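Local coordinates for protein aminopeptidase N (Francisella tularensis subsp. tularensis, PDB 5DLL) that probably removes single amino acids from the N-termini of peptides with the aid of a bound zinc ion, as M1-family aminopeptidases do in intracellular peptide breakdown, at residues D126-Q131 with K162-I167; L33-D38 with Y197-V202; A186-P191 with T261-A266; H739-V744 with P777-S782; Q131-G136 with G273-K278. All blocks are in the same frame, centred on the assembly; numbering follows the deposited sequence.

Contact 1: residues D126-Q131 with K162-I167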
# COMPACT_ATOMS: atom_id res chain seq x y z
N ASP A 126 -4.34 27.76 -10.28
CA ASP A 126 -3.97 28.93 -9.48
C ASP A 126 -3.28 28.58 -8.15
O ASP A 126 -3.51 29.24 -7.13
CB ASP A 126 -5.19 29.83 -9.22
CG ASP A 126 -5.94 30.18 -10.50
OD1 ASP A 126 -5.28 30.47 -11.52
OD2 ASP A 126 -7.19 30.16 -10.47
N VAL A 127 -2.43 27.56 -8.17
CA VAL A 127 -1.72 27.13 -6.96
C VAL A 127 -0.37 26.49 -7.30
O VAL A 127 -0.30 25.50 -8.02
CB VAL A 127 -2.59 26.17 -6.10
CG1 VAL A 127 -3.22 25.07 -6.95
CG2 VAL A 127 -1.80 25.59 -4.94
N PHE A 128 0.71 27.08 -6.78
CA PHE A 128 2.04 26.51 -6.94
C PHE A 128 2.18 25.33 -6.01
O PHE A 128 1.67 25.33 -4.89
CB PHE A 128 3.12 27.53 -6.59
CG PHE A 128 3.21 28.67 -7.56
CD1 PHE A 128 3.97 28.57 -8.71
CD2 PHE A 128 2.55 29.87 -7.30
CE1 PHE A 128 4.06 29.63 -9.60
CE2 PHE A 128 2.64 30.93 -8.19
CZ PHE A 128 3.40 30.81 -9.33
N SER A 129 2.89 24.31 -6.48
CA SER A 129 3.06 23.07 -5.74
C SER A 129 4.27 22.35 -6.31
O SER A 129 4.60 22.53 -7.47
CB SER A 129 1.79 22.21 -5.87
OG SER A 129 2.07 20.84 -5.60
N THR A 130 4.92 21.53 -5.49
CA THR A 130 6.12 20.82 -5.92
C THR A 130 5.95 19.31 -5.84
O THR A 130 4.94 18.80 -5.35
CB THR A 130 7.33 21.18 -5.04
OG1 THR A 130 7.09 20.73 -3.70
CG2 THR A 130 7.58 22.68 -5.05
N GLN A 131 6.97 18.62 -6.33
CA GLN A 131 7.13 17.19 -6.14
C GLN A 131 8.59 16.89 -6.47
O GLN A 131 9.02 17.09 -7.61
CB GLN A 131 6.20 16.41 -7.07
CG GLN A 131 6.47 14.91 -7.12
CD GLN A 131 6.37 14.24 -5.77
OE1 GLN A 131 5.49 14.57 -4.97
NE2 GLN A 131 7.26 13.30 -5.51
N LYS A 162 -3.03 38.91 -2.79
CA LYS A 162 -4.38 38.65 -3.28
C LYS A 162 -4.52 37.20 -3.73
O LYS A 162 -5.44 36.49 -3.32
CB LYS A 162 -4.70 39.60 -4.45
CG LYS A 162 -6.18 39.77 -4.75
CD LYS A 162 -6.77 40.94 -3.98
CE LYS A 162 -8.24 41.14 -4.31
NZ LYS A 162 -9.07 39.96 -3.92
N LYS A 163 -3.58 36.76 -4.57
CA LYS A 163 -3.65 35.44 -5.20
C LYS A 163 -3.02 34.31 -4.37
O LYS A 163 -3.49 33.17 -4.44
CB LYS A 163 -3.01 35.48 -6.58
CG LYS A 163 -3.77 36.33 -7.59
CD LYS A 163 -3.25 36.15 -9.01
CE LYS A 163 -1.91 36.82 -9.20
NZ LYS A 163 -1.46 36.77 -10.62
N TYR A 164 -1.98 34.63 -3.59
CA TYR A 164 -1.25 33.61 -2.84
C TYR A 164 -1.06 33.99 -1.38
O TYR A 164 0.06 34.21 -0.92
CB TYR A 164 0.11 33.34 -3.52
CG TYR A 164 -0.03 33.10 -5.00
CD1 TYR A 164 -0.65 31.95 -5.49
CD2 TYR A 164 0.42 34.04 -5.93
CE1 TYR A 164 -0.80 31.73 -6.84
CE2 TYR A 164 0.27 33.83 -7.29
CZ TYR A 164 -0.34 32.67 -7.74
OH TYR A 164 -0.48 32.46 -9.09
N PRO A 165 -2.17 34.07 -0.63
CA PRO A 165 -2.07 34.44 0.79
C PRO A 165 -1.43 33.34 1.65
O PRO A 165 -0.88 33.62 2.72
CB PRO A 165 -3.53 34.68 1.20
CG PRO A 165 -4.35 33.92 0.22
CD PRO A 165 -3.57 33.90 -1.07
N ILE A 166 -1.52 32.09 1.18
CA ILE A 166 -0.92 30.96 1.88
C ILE A 166 0.38 30.62 1.16
O ILE A 166 0.36 30.22 0.00
CB ILE A 166 -1.86 29.74 1.89
CG1 ILE A 166 -3.17 30.08 2.63
CG2 ILE A 166 -1.18 28.52 2.49
CD1 ILE A 166 -2.99 30.57 4.06
N ILE A 167 1.50 30.79 1.86
CA ILE A 167 2.83 30.51 1.30
C ILE A 167 3.63 29.63 2.26
O ILE A 167 4.13 30.10 3.28
CB ILE A 167 3.60 31.80 0.93
CG1 ILE A 167 3.48 32.87 2.02
CG2 ILE A 167 3.07 32.38 -0.38
CD1 ILE A 167 4.36 34.08 1.78
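F128 and Y164 meet as an oblique aromatic pair. Their ring centroids lie 5.1 Å apart and the planes are inclined at 57°, which fits neither a stack nor an edge-to-face pair. The closest approach is between F128 CE2 and Y164 CZ, 3.5 Å, with CE2 over one face of the tyrosine ring but displaced toward its rim. F128 CD2 follows at 4.0 Å from the same Y164 CZ, so one side of the phenylalanine ring does the touching. On the opposite face K163 CB stands 3.7 Å above the plane, toward the rim. At the edge, near the ring plane, the backbone O of D126 comes to 3.7 Å from Y164 CE1; D126 is poorly ordered, which makes this the less certain approach. The two side chains cross at about a right angle; with CG anti to its carbonyl carbon (chi1 -49°), Y164 turns the CE1, CZ and CE2 end of its ring to F128. Its hydroxyl is hydrogen-bonded to K123 NZ on strand 122-123. F128 also packs on L37, and Y164 on A159. The pair thus lines the interior between a four-stranded antiparallel sheet and the larger mixed sheet, packing characteristic of the β-rich N-terminal domain of M1 peptidases.

Contact 2: residues L33-D38 with Y197-V202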
# COMPACT_ATOMS: atom_id res chain seq x y z
N LEU A 33 17.35 29.29 0.24
CA LEU A 33 16.63 29.58 -1.00
C LEU A 33 15.74 30.80 -0.84
O LEU A 33 15.24 31.08 0.25
CB LEU A 33 15.77 28.38 -1.42
CG LEU A 33 16.43 26.99 -1.36
CD1 LEU A 33 15.45 25.94 -1.86
CD2 LEU A 33 17.72 26.96 -2.17
N ILE A 34 15.57 31.53 -1.95
CA ILE A 34 14.58 32.61 -2.05
C ILE A 34 13.77 32.36 -3.31
O ILE A 34 14.33 32.21 -4.40
CB ILE A 34 15.24 34.01 -2.14
CG1 ILE A 34 16.12 34.27 -0.90
CG2 ILE A 34 14.17 35.09 -2.27
CD1 ILE A 34 17.10 35.41 -1.07
N PHE A 35 12.45 32.30 -3.16
CA PHE A 35 11.53 32.11 -4.28
C PHE A 35 10.73 33.39 -4.52
O PHE A 35 9.99 33.85 -3.64
CB PHE A 35 10.56 30.96 -4.00
CG PHE A 35 11.19 29.60 -4.06
CD1 PHE A 35 11.90 29.10 -2.97
CD2 PHE A 35 11.05 28.80 -5.18
CE1 PHE A 35 12.47 27.84 -3.01
CE2 PHE A 35 11.63 27.53 -5.23
CZ PHE A 35 12.34 27.06 -4.14
N GLU A 36 10.90 33.97 -5.71
CA GLU A 36 10.09 35.09 -6.16
C GLU A 36 9.07 34.56 -7.15
O GLU A 36 9.33 34.48 -8.35
CB GLU A 36 10.97 36.16 -6.80
CG GLU A 36 12.09 36.61 -5.88
CD GLU A 36 12.81 37.83 -6.40
OE1 GLU A 36 14.06 37.78 -6.48
OE2 GLU A 36 12.14 38.83 -6.74
N LEU A 37 7.91 34.18 -6.62
CA LEU A 37 6.91 33.46 -7.39
C LEU A 37 6.27 34.29 -8.50
O LEU A 37 5.86 35.44 -8.29
CB LEU A 37 5.81 32.91 -6.47
CG LEU A 37 6.23 31.85 -5.45
CD1 LEU A 37 5.01 31.32 -4.72
CD2 LEU A 37 7.01 30.72 -6.10
N ASP A 38 6.19 33.68 -9.68
CA ASP A 38 5.49 34.23 -10.82
C ASP A 38 5.07 33.08 -11.73
O ASP A 38 5.74 32.04 -11.79
CB ASP A 38 6.37 35.21 -11.59
CG ASP A 38 5.63 35.90 -12.72
OD1 ASP A 38 4.63 36.60 -12.44
OD2 ASP A 38 6.05 35.75 -13.89
N TYR A 197 14.80 15.60 -1.89
CA TYR A 197 13.56 14.96 -2.37
C TYR A 197 12.39 15.18 -1.41
O TYR A 197 11.23 15.00 -1.78
CB TYR A 197 13.77 13.47 -2.67
CG TYR A 197 13.78 12.54 -1.47
CD1 TYR A 197 12.58 12.06 -0.94
CD2 TYR A 197 14.97 12.11 -0.90
CE1 TYR A 197 12.57 11.20 0.16
CE2 TYR A 197 14.97 11.25 0.19
CZ TYR A 197 13.77 10.80 0.72
OH TYR A 197 13.76 9.95 1.81
N LEU A 198 12.71 15.57 -0.17
CA LEU A 198 11.70 15.92 0.84
C LEU A 198 11.42 17.41 0.92
O LEU A 198 10.67 17.85 1.79
CB LEU A 198 12.17 15.45 2.21
CG LEU A 198 12.39 13.95 2.31
CD1 LEU A 198 13.15 13.66 3.59
CD2 LEU A 198 11.07 13.20 2.26
N PHE A 199 12.03 18.19 0.03
CA PHE A 199 11.74 19.61 -0.02
C PHE A 199 10.35 19.80 -0.65
O PHE A 199 10.00 19.11 -1.61
CB PHE A 199 12.79 20.38 -0.82
CG PHE A 199 12.38 21.78 -1.14
CD1 PHE A 199 11.64 22.06 -2.29
CD2 PHE A 199 12.67 22.82 -0.28
CE1 PHE A 199 11.22 23.34 -2.58
CE2 PHE A 199 12.25 24.11 -0.56
CZ PHE A 199 11.53 24.37 -1.71
N ALA A 200 9.58 20.74 -0.09
CA ALA A 200 8.30 21.12 -0.67
C ALA A 200 7.99 22.60 -0.52
O ALA A 200 8.43 23.26 0.44
CB ALA A 200 7.18 20.29 -0.07
N LEU A 201 7.23 23.12 -1.48
CA LEU A 201 6.73 24.49 -1.45
C LEU A 201 5.29 24.48 -1.94
O LEU A 201 4.96 23.77 -2.89
CB LEU A 201 7.58 25.39 -2.34
CG LEU A 201 7.12 26.85 -2.51
CD1 LEU A 201 8.31 27.79 -2.66
CD2 LEU A 201 6.15 27.02 -3.68
N VAL A 202 4.43 25.26 -1.30
CA VAL A 202 3.05 25.46 -1.75
C VAL A 202 2.63 26.91 -1.56
O VAL A 202 2.89 27.50 -0.51
CB VAL A 202 2.06 24.57 -0.97
CG1 VAL A 202 0.62 24.88 -1.37
CG2 VAL A 202 2.38 23.09 -1.18
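F35 faces F199 and L201 where two layers of the N-terminal β-domain pack together, the mixed sheet containing strand 26-36 against the four-stranded antiparallel sheet containing strand 201-204. Followed outward, the F35 side chain changes partner half-way along. Its CB is 4.1 Å from L201 CD1, and its CG, the closest ring atom, is 3.7 Å from that same methyl. L201 CD1 stands over one face of the ring, 3.8 Å from the centroid and 15° off the normal, which meets the geometry of a CH-π contact. Farther out the leucine gives way to F199. The F35 atom CE1 is 3.8 Å from F199 CZ, and the tip atom CZ is 3.7 Å from it. The two rings are nearly parallel, with 15° between their planes, but their centroids are 5.9 Å apart. They are therefore slid past one another and scarcely overlap, meeting by their outer ends. In F199, CG is anti to the backbone nitrogen (chi1 168°), which carries its ring toward the incoming phenylalanine. Around them, F199 meets F137 edge-to-face, and V155 and I157 of strand 150-160 touch F199 and L201 respectively. L33, whose side chain lies about 6 Å from the bound sodium ion, completes the cluster from two residues earlier in the strand, placing its CD1 3.9 Å from F199 CE2.

Contact 3: residues A186-P191 with T261-A266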
# COMPACT_ATOMS: atom_id res chain seq x y z
N ALA A 186 7.35 35.13 3.52
CA ALA A 186 7.41 34.23 4.67
C ALA A 186 8.73 33.46 4.63
O ALA A 186 9.21 33.09 3.56
CB ALA A 186 6.24 33.26 4.63
N VAL A 187 9.33 33.25 5.80
CA VAL A 187 10.58 32.50 5.89
C VAL A 187 10.32 31.23 6.70
O VAL A 187 9.81 31.29 7.82
CB VAL A 187 11.69 33.34 6.55
CG1 VAL A 187 13.03 32.62 6.43
CG2 VAL A 187 11.77 34.71 5.91
N TRP A 188 10.68 30.09 6.12
CA TRP A 188 10.49 28.79 6.75
C TRP A 188 11.83 28.12 7.00
O TRP A 188 12.54 27.77 6.05
CB TRP A 188 9.64 27.89 5.85
CG TRP A 188 8.23 28.37 5.68
CD1 TRP A 188 7.77 29.25 4.75
CD2 TRP A 188 7.11 27.98 6.47
NE1 TRP A 188 6.42 29.44 4.92
CE2 TRP A 188 5.99 28.68 5.97
CE3 TRP A 188 6.94 27.12 7.56
CZ2 TRP A 188 4.72 28.53 6.52
CZ3 TRP A 188 5.68 26.98 8.11
CH2 TRP A 188 4.58 27.68 7.59
N LYS A 189 12.18 27.96 8.27
CA LYS A 189 13.42 27.28 8.65
C LYS A 189 13.14 25.85 9.09
O LYS A 189 12.21 25.60 9.84
CB LYS A 189 14.12 28.05 9.77
CG LYS A 189 15.43 27.42 10.23
CD LYS A 189 16.31 28.43 10.95
CE LYS A 189 17.42 27.75 11.73
NZ LYS A 189 18.21 26.79 10.90
N ASP A 190 13.95 24.92 8.59
CA ASP A 190 13.90 23.51 9.00
C ASP A 190 15.31 23.13 9.46
O ASP A 190 16.19 22.87 8.64
CB ASP A 190 13.45 22.63 7.83
CG ASP A 190 13.31 21.16 8.20
OD1 ASP A 190 13.80 20.74 9.27
OD2 ASP A 190 12.70 20.41 7.42
N PRO A 191 15.52 23.08 10.79
CA PRO A 191 16.86 22.92 11.37
C PRO A 191 17.50 21.56 11.19
O PRO A 191 18.71 21.44 11.40
CB PRO A 191 16.64 23.20 12.86
CG PRO A 191 15.21 22.86 13.11
CD PRO A 191 14.47 23.16 11.83
N THR A 261 5.39 23.11 14.12
CA THR A 261 4.22 23.08 13.24
C THR A 261 4.27 21.91 12.27
O THR A 261 5.34 21.46 11.88
CB THR A 261 4.01 24.43 12.50
OG1 THR A 261 3.06 24.26 11.43
CG2 THR A 261 5.30 24.96 11.93
N PHE A 262 3.10 21.41 11.89
CA PHE A 262 2.97 20.27 11.00
C PHE A 262 1.80 20.54 10.07
O PHE A 262 0.68 20.75 10.53
CB PHE A 262 2.73 18.99 11.79
CG PHE A 262 2.45 17.78 10.95
CD1 PHE A 262 3.49 17.02 10.43
CD2 PHE A 262 1.14 17.39 10.67
CE1 PHE A 262 3.24 15.90 9.65
CE2 PHE A 262 0.89 16.28 9.88
CZ PHE A 262 1.94 15.53 9.37
N MET A 263 2.07 20.52 8.77
CA MET A 263 1.09 20.95 7.78
C MET A 263 0.74 19.81 6.84
O MET A 263 1.56 18.94 6.56
CB MET A 263 1.65 22.12 6.98
CG MET A 263 1.81 23.40 7.79
SD MET A 263 2.82 24.62 6.94
CE MET A 263 4.47 23.96 7.20
N ILE A 264 -0.50 19.83 6.36
CA ILE A 264 -0.95 18.95 5.29
C ILE A 264 -1.61 19.83 4.24
O ILE A 264 -2.29 20.81 4.57
CB ILE A 264 -1.96 17.90 5.78
CG1 ILE A 264 -1.27 16.87 6.67
CG2 ILE A 264 -2.64 17.20 4.59
CD1 ILE A 264 -2.20 15.85 7.29
N VAL A 265 -1.40 19.49 2.97
CA VAL A 265 -2.04 20.19 1.86
C VAL A 265 -2.70 19.17 0.94
O VAL A 265 -2.03 18.25 0.45
CB VAL A 265 -1.03 21.05 1.07
CG1 VAL A 265 -1.73 21.81 -0.05
CG2 VAL A 265 -0.31 22.01 2.01
N ALA A 266 -4.00 19.33 0.72
CA ALA A 266 -4.78 18.43 -0.12
C ALA A 266 -5.23 19.14 -1.40
O ALA A 266 -5.90 20.17 -1.35
CB ALA A 266 -5.99 17.92 0.64
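W188 and M263 approach from opposite directions and form a Met-aromatic contact. The sulfur SD of M263 is 4.4 Å from the centroid of the six-membered ring of W188, at 46° to its normal, so it sits obliquely beside the ring. The nearest ring atom to that sulfur is W188 CH2, at 3.6 Å. Methyl CE of M263 comes to 3.4 Å from W188 CZ3, because the methionine chain is folded at its last torsion (chi3 -77°) and brings the methyl obliquely to the CZ3 corner of the benzo ring. T261 adds a looser touch: its CG2 is 4.3 Å from W188 CZ3, at the edge of the indole and close to its plane. In the next shell, the indole nitrogen NE1 gives a hydrogen bond to the carbonyl of I167, which restricts rotation of the ring and directs its benzo end at M263. L168 packs on both W188 and M263, while L280 covers M263 from the neighbouring strand 280-284. Strand 183-191 belongs to the large mixed sheet of the N-terminal domain, whereas strand 261-267 is the middle strand of the five-stranded sheet of the catalytic domain. Strand 166-169, an outer strand of the four-stranded antiparallel sheet, touches both W188 and M263.

Contact 4: residues H739-V744 with P777-S782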
# COMPACT_ATOMS: atom_id res chain seq x y z
N HIS A 739 -25.81 13.48 -6.43
CA HIS A 739 -24.94 14.61 -6.06
C HIS A 739 -23.52 14.23 -5.60
O HIS A 739 -22.62 15.08 -5.62
CB HIS A 739 -25.62 15.47 -4.99
CG HIS A 739 -26.24 14.69 -3.87
ND1 HIS A 739 -25.52 14.22 -2.79
CD2 HIS A 739 -27.52 14.30 -3.66
CE1 HIS A 739 -26.32 13.58 -1.97
NE2 HIS A 739 -27.54 13.60 -2.47
N GLU A 740 -23.31 12.98 -5.19
CA GLU A 740 -22.01 12.52 -4.70
C GLU A 740 -21.33 11.60 -5.72
O GLU A 740 -21.75 10.46 -5.90
CB GLU A 740 -22.17 11.82 -3.36
N ASP A 741 -20.27 12.10 -6.36
CA ASP A 741 -19.55 11.34 -7.39
C ASP A 741 -18.90 10.07 -6.85
O ASP A 741 -19.02 9.00 -7.46
CB ASP A 741 -18.46 12.21 -8.04
CG ASP A 741 -19.00 13.05 -9.17
OD1 ASP A 741 -19.55 12.47 -10.13
OD2 ASP A 741 -18.86 14.29 -9.10
N LEU A 742 -18.22 10.18 -5.72
CA LEU A 742 -17.53 9.04 -5.10
C LEU A 742 -18.50 7.88 -4.88
O LEU A 742 -18.13 6.72 -5.07
CB LEU A 742 -16.90 9.44 -3.76
CG LEU A 742 -15.54 10.15 -3.80
CD1 LEU A 742 -15.60 11.49 -4.54
CD2 LEU A 742 -15.01 10.36 -2.39
N VAL A 743 -19.73 8.21 -4.51
CA VAL A 743 -20.78 7.22 -4.23
C VAL A 743 -21.38 6.65 -5.52
O VAL A 743 -21.78 5.48 -5.56
CB VAL A 743 -21.89 7.84 -3.36
CG1 VAL A 743 -22.98 6.81 -3.04
CG2 VAL A 743 -21.30 8.41 -2.07
N VAL A 744 -21.46 7.47 -6.57
CA VAL A 744 -21.92 7.00 -7.88
C VAL A 744 -20.96 5.95 -8.44
O VAL A 744 -21.39 4.98 -9.07
CB VAL A 744 -22.07 8.16 -8.90
CG1 VAL A 744 -22.45 7.62 -10.28
CG2 VAL A 744 -23.11 9.17 -8.44
N PRO A 777 -10.95 8.53 -15.37
CA PRO A 777 -10.35 7.21 -15.11
C PRO A 777 -10.92 6.47 -13.90
O PRO A 777 -10.91 5.23 -13.87
CB PRO A 777 -8.87 7.54 -14.88
CG PRO A 777 -8.85 8.96 -14.45
CD PRO A 777 -9.97 9.62 -15.18
N ASN A 778 -11.41 7.21 -12.91
CA ASN A 778 -12.01 6.61 -11.72
C ASN A 778 -13.29 5.86 -12.06
O ASN A 778 -13.60 4.84 -11.45
CB ASN A 778 -12.28 7.68 -10.67
CG ASN A 778 -11.01 8.28 -10.11
OD1 ASN A 778 -10.20 7.58 -9.50
ND2 ASN A 778 -10.81 9.58 -10.32
N LYS A 779 -14.03 6.36 -13.04
CA LYS A 779 -15.26 5.72 -13.49
C LYS A 779 -14.95 4.50 -14.35
O LYS A 779 -15.75 3.56 -14.42
CB LYS A 779 -16.12 6.72 -14.26
CG LYS A 779 -16.38 8.01 -13.49
CD LYS A 779 -17.67 8.69 -13.93
CE LYS A 779 -17.93 9.94 -13.11
NZ LYS A 779 -19.38 10.15 -12.89
N VAL A 780 -13.80 4.52 -15.00
CA VAL A 780 -13.33 3.38 -15.79
C VAL A 780 -12.93 2.21 -14.88
O VAL A 780 -13.20 1.06 -15.21
CB VAL A 780 -12.15 3.78 -16.71
CG1 VAL A 780 -11.58 2.56 -17.42
CG2 VAL A 780 -12.60 4.83 -17.72
N TYR A 781 -12.31 2.51 -13.74
CA TYR A 781 -11.92 1.45 -12.78
C TYR A 781 -13.15 0.89 -12.07
O TYR A 781 -13.18 -0.29 -11.71
CB TYR A 781 -10.92 1.98 -11.74
CG TYR A 781 -9.70 2.66 -12.32
CD1 TYR A 781 -9.11 2.21 -13.49
CD2 TYR A 781 -9.14 3.77 -11.68
CE1 TYR A 781 -7.99 2.84 -14.02
CE2 TYR A 781 -8.02 4.40 -12.21
CZ TYR A 781 -7.45 3.93 -13.38
OH TYR A 781 -6.34 4.55 -13.90
N SER A 782 -14.15 1.74 -11.86
CA SER A 782 -15.40 1.32 -11.26
C SER A 782 -16.17 0.37 -12.17
O SER A 782 -16.42 -0.77 -11.79
CB SER A 782 -16.27 2.54 -10.94
OG SER A 782 -15.63 3.37 -9.99
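K779 NZ is hydrogen-bonded to the backbone O of A771 and also faces the D741 carboxylate; that salt bridge is long, with D741 OD1 3.6 Å from K779 NZ, and so the weaker of the two. It is the one polar approach between 739-744 and 777-782. Both side chains start with CG anti to the carbonyl carbon, beside the backbone nitrogen, and the lysine then runs almost straight until it bends at its last torsion (chi4 -145°), which swings the ammonium across to the aspartate. D741 sits in the first turn of helix 741-752, just after E740 at the N-cap position, and V744 N closes that turn on E740 O at 3.1 Å. A carboxylate at this end of a helix would be expected to interact favourably with the helix dipole. On the partner helix, N778 O receives two donors from the same residue. S782 OG reaches it at 2.9 Å, tilted 24° from the carbonyl plane, and S782 N at 3.2 Å from the opposite face of that plane. This ties the serine hydroxyl back onto its own helix. The interface itself is thin, burying only 78 Å² in all, yet it continues one step deeper: V744 packs on A771, the residue whose carbonyl holds the lysine, and N778, K779 and S782 all touch N745. The two helices, separated in the chain by helix 759-767, lie side by side at the surface, as in the α-helical, ARM-repeat-like C-terminal domain of M1 aminopeptidases.

Contact 5: residues Q131-G136 with G273-K278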
# COMPACT_ATOMS: atom_id res chain seq x y z
N GLN A 131 6.97 18.62 -6.33
CA GLN A 131 7.13 17.19 -6.14
C GLN A 131 8.59 16.89 -6.47
O GLN A 131 9.02 17.09 -7.61
CB GLN A 131 6.20 16.41 -7.07
CG GLN A 131 6.47 14.91 -7.12
CD GLN A 131 6.37 14.24 -5.77
OE1 GLN A 131 5.49 14.57 -4.97
NE2 GLN A 131 7.26 13.30 -5.51
N CYS A 132 9.35 16.44 -5.48
CA CYS A 132 10.79 16.30 -5.64
C CYS A 132 11.32 14.87 -5.56
O CYS A 132 12.47 14.63 -5.93
CB CYS A 132 11.50 17.21 -4.64
SG CYS A 132 11.15 18.97 -4.91
N GLU A 133 10.53 13.91 -5.09
CA GLU A 133 10.95 12.51 -5.16
C GLU A 133 10.63 11.99 -6.55
O GLU A 133 9.52 12.19 -7.02
CB GLU A 133 10.25 11.64 -4.11
CG GLU A 133 10.71 10.19 -4.10
CD GLU A 133 10.13 9.37 -2.96
OE1 GLU A 133 9.03 9.70 -2.47
OE2 GLU A 133 10.78 8.39 -2.54
N ALA A 134 11.58 11.32 -7.24
CA ALA A 134 12.93 11.04 -6.74
C ALA A 134 13.93 12.17 -7.03
O ALA A 134 14.75 12.51 -6.18
CB ALA A 134 13.44 9.74 -7.36
N THR A 135 13.86 12.75 -8.23
CA THR A 135 14.88 13.69 -8.72
C THR A 135 14.27 14.97 -9.32
O THR A 135 14.79 15.52 -10.28
CB THR A 135 15.80 13.01 -9.76
OG1 THR A 135 15.00 12.49 -10.84
CG2 THR A 135 16.60 11.87 -9.13
N GLY A 136 13.19 15.45 -8.73
CA GLY A 136 12.51 16.64 -9.21
C GLY A 136 13.06 17.95 -8.68
O GLY A 136 12.65 19.01 -9.14
N GLY A 273 -0.07 10.71 -5.08
CA GLY A 273 -1.12 10.16 -4.21
C GLY A 273 -0.94 10.69 -2.81
O GLY A 273 -1.85 11.30 -2.23
N ALA A 274 0.25 10.46 -2.26
CA ALA A 274 0.66 11.05 -0.99
C ALA A 274 2.18 11.19 -0.97
O ALA A 274 2.89 10.38 -1.57
CB ALA A 274 0.20 10.18 0.16
N MET A 275 2.69 12.23 -0.30
CA MET A 275 4.13 12.44 -0.24
C MET A 275 4.57 12.95 1.13
O MET A 275 3.93 13.83 1.69
CB MET A 275 4.59 13.40 -1.34
CG MET A 275 6.10 13.66 -1.37
SD MET A 275 7.11 12.20 -1.73
CE MET A 275 8.61 12.57 -0.81
N GLU A 276 5.68 12.41 1.62
CA GLU A 276 6.11 12.61 3.00
C GLU A 276 6.98 13.85 3.22
O GLU A 276 7.86 13.84 4.08
CB GLU A 276 6.87 11.38 3.51
CG GLU A 276 8.28 11.20 2.95
CD GLU A 276 8.40 10.09 1.91
OE1 GLU A 276 7.37 9.72 1.30
OE2 GLU A 276 9.55 9.62 1.72
N ASN A 277 6.73 14.92 2.47
CA ASN A 277 7.62 16.09 2.55
C ASN A 277 7.69 16.56 4.00
O ASN A 277 6.67 16.68 4.66
CB ASN A 277 7.15 17.22 1.63
CG ASN A 277 6.97 16.78 0.19
OD1 ASN A 277 5.88 16.91 -0.36
ND2 ASN A 277 8.03 16.26 -0.41
N LYS A 278 8.91 16.81 4.47
CA LYS A 278 9.16 17.08 5.89
C LYS A 278 8.35 18.28 6.40
O LYS A 278 8.52 19.40 5.93
CB LYS A 278 10.65 17.29 6.12
CG LYS A 278 11.07 17.68 7.54
CD LYS A 278 10.72 16.61 8.57
CE LYS A 278 11.43 16.86 9.89
NZ LYS A 278 12.80 16.27 9.91
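M275 lies beside the edge of the Q131 carboxamide, close to its plane: Q131 OE1 is 3.8 Å from M275 CG, and Q131 NE2 is 3.9 Å from M275 SD. That NE2 also donates to the backbone O of E133 at 2.9 Å, lying in the carbonyl plane on a lone pair, with the acceptor 1° out of the amide plane. The bond is fairly straight (160°) and fixes the rotation of the amide. The second flat group, the carboxylate of E133, has its OE1 3.2 Å from M275 SD, and methyl CE of M275 stands to one side of its plane. E133 CB is 3.8 Å from this methyl, so the bent methionine crosses the extended glutamate at a slant. E133 OE1 and E276 OE1 are 4.1 Å apart. K331 pairs with the other carboxylate oxygens, in a salt bridge with E276 OE2 and a long, weak pairing with E133 OE2. Residues 273-277 read GAMEN, the M1 exopeptidase motif; in relatives, glutamates so placed hold the substrate's free amino group, probably also here. The side chain of E276 comes to about 4 Å from the zinc ion. Strand 274-275 edges the five-stranded catalytic sheet beside strand 280-284, facing the loop after strand 128-131, while helix 314-319 lies against E276.

In the fold
Contacts 1, 2 and 3 form a continuous apolar region, with centres 10 to 13 Å apart. T130 OG1 of contact 1 lies 3.3 Å from L201 N of contact 2, a probable hydrogen bond between neighbouring strands. V202 of contact 2 in turn packs on V265 of contact 3. Contact 5 shares Q131 with contact 1, touches contact 2 where L198 meets E276, and touches contact 3 through D190 and K278. It is the one that reaches the active site, through E276, close to the zinc ligands H313 and E332; H309 completes the zinc site. Contact 4 stands apart in the helical domain, its nearest atoms about 11 Å from contact 5 and about 12 Å from contact 3.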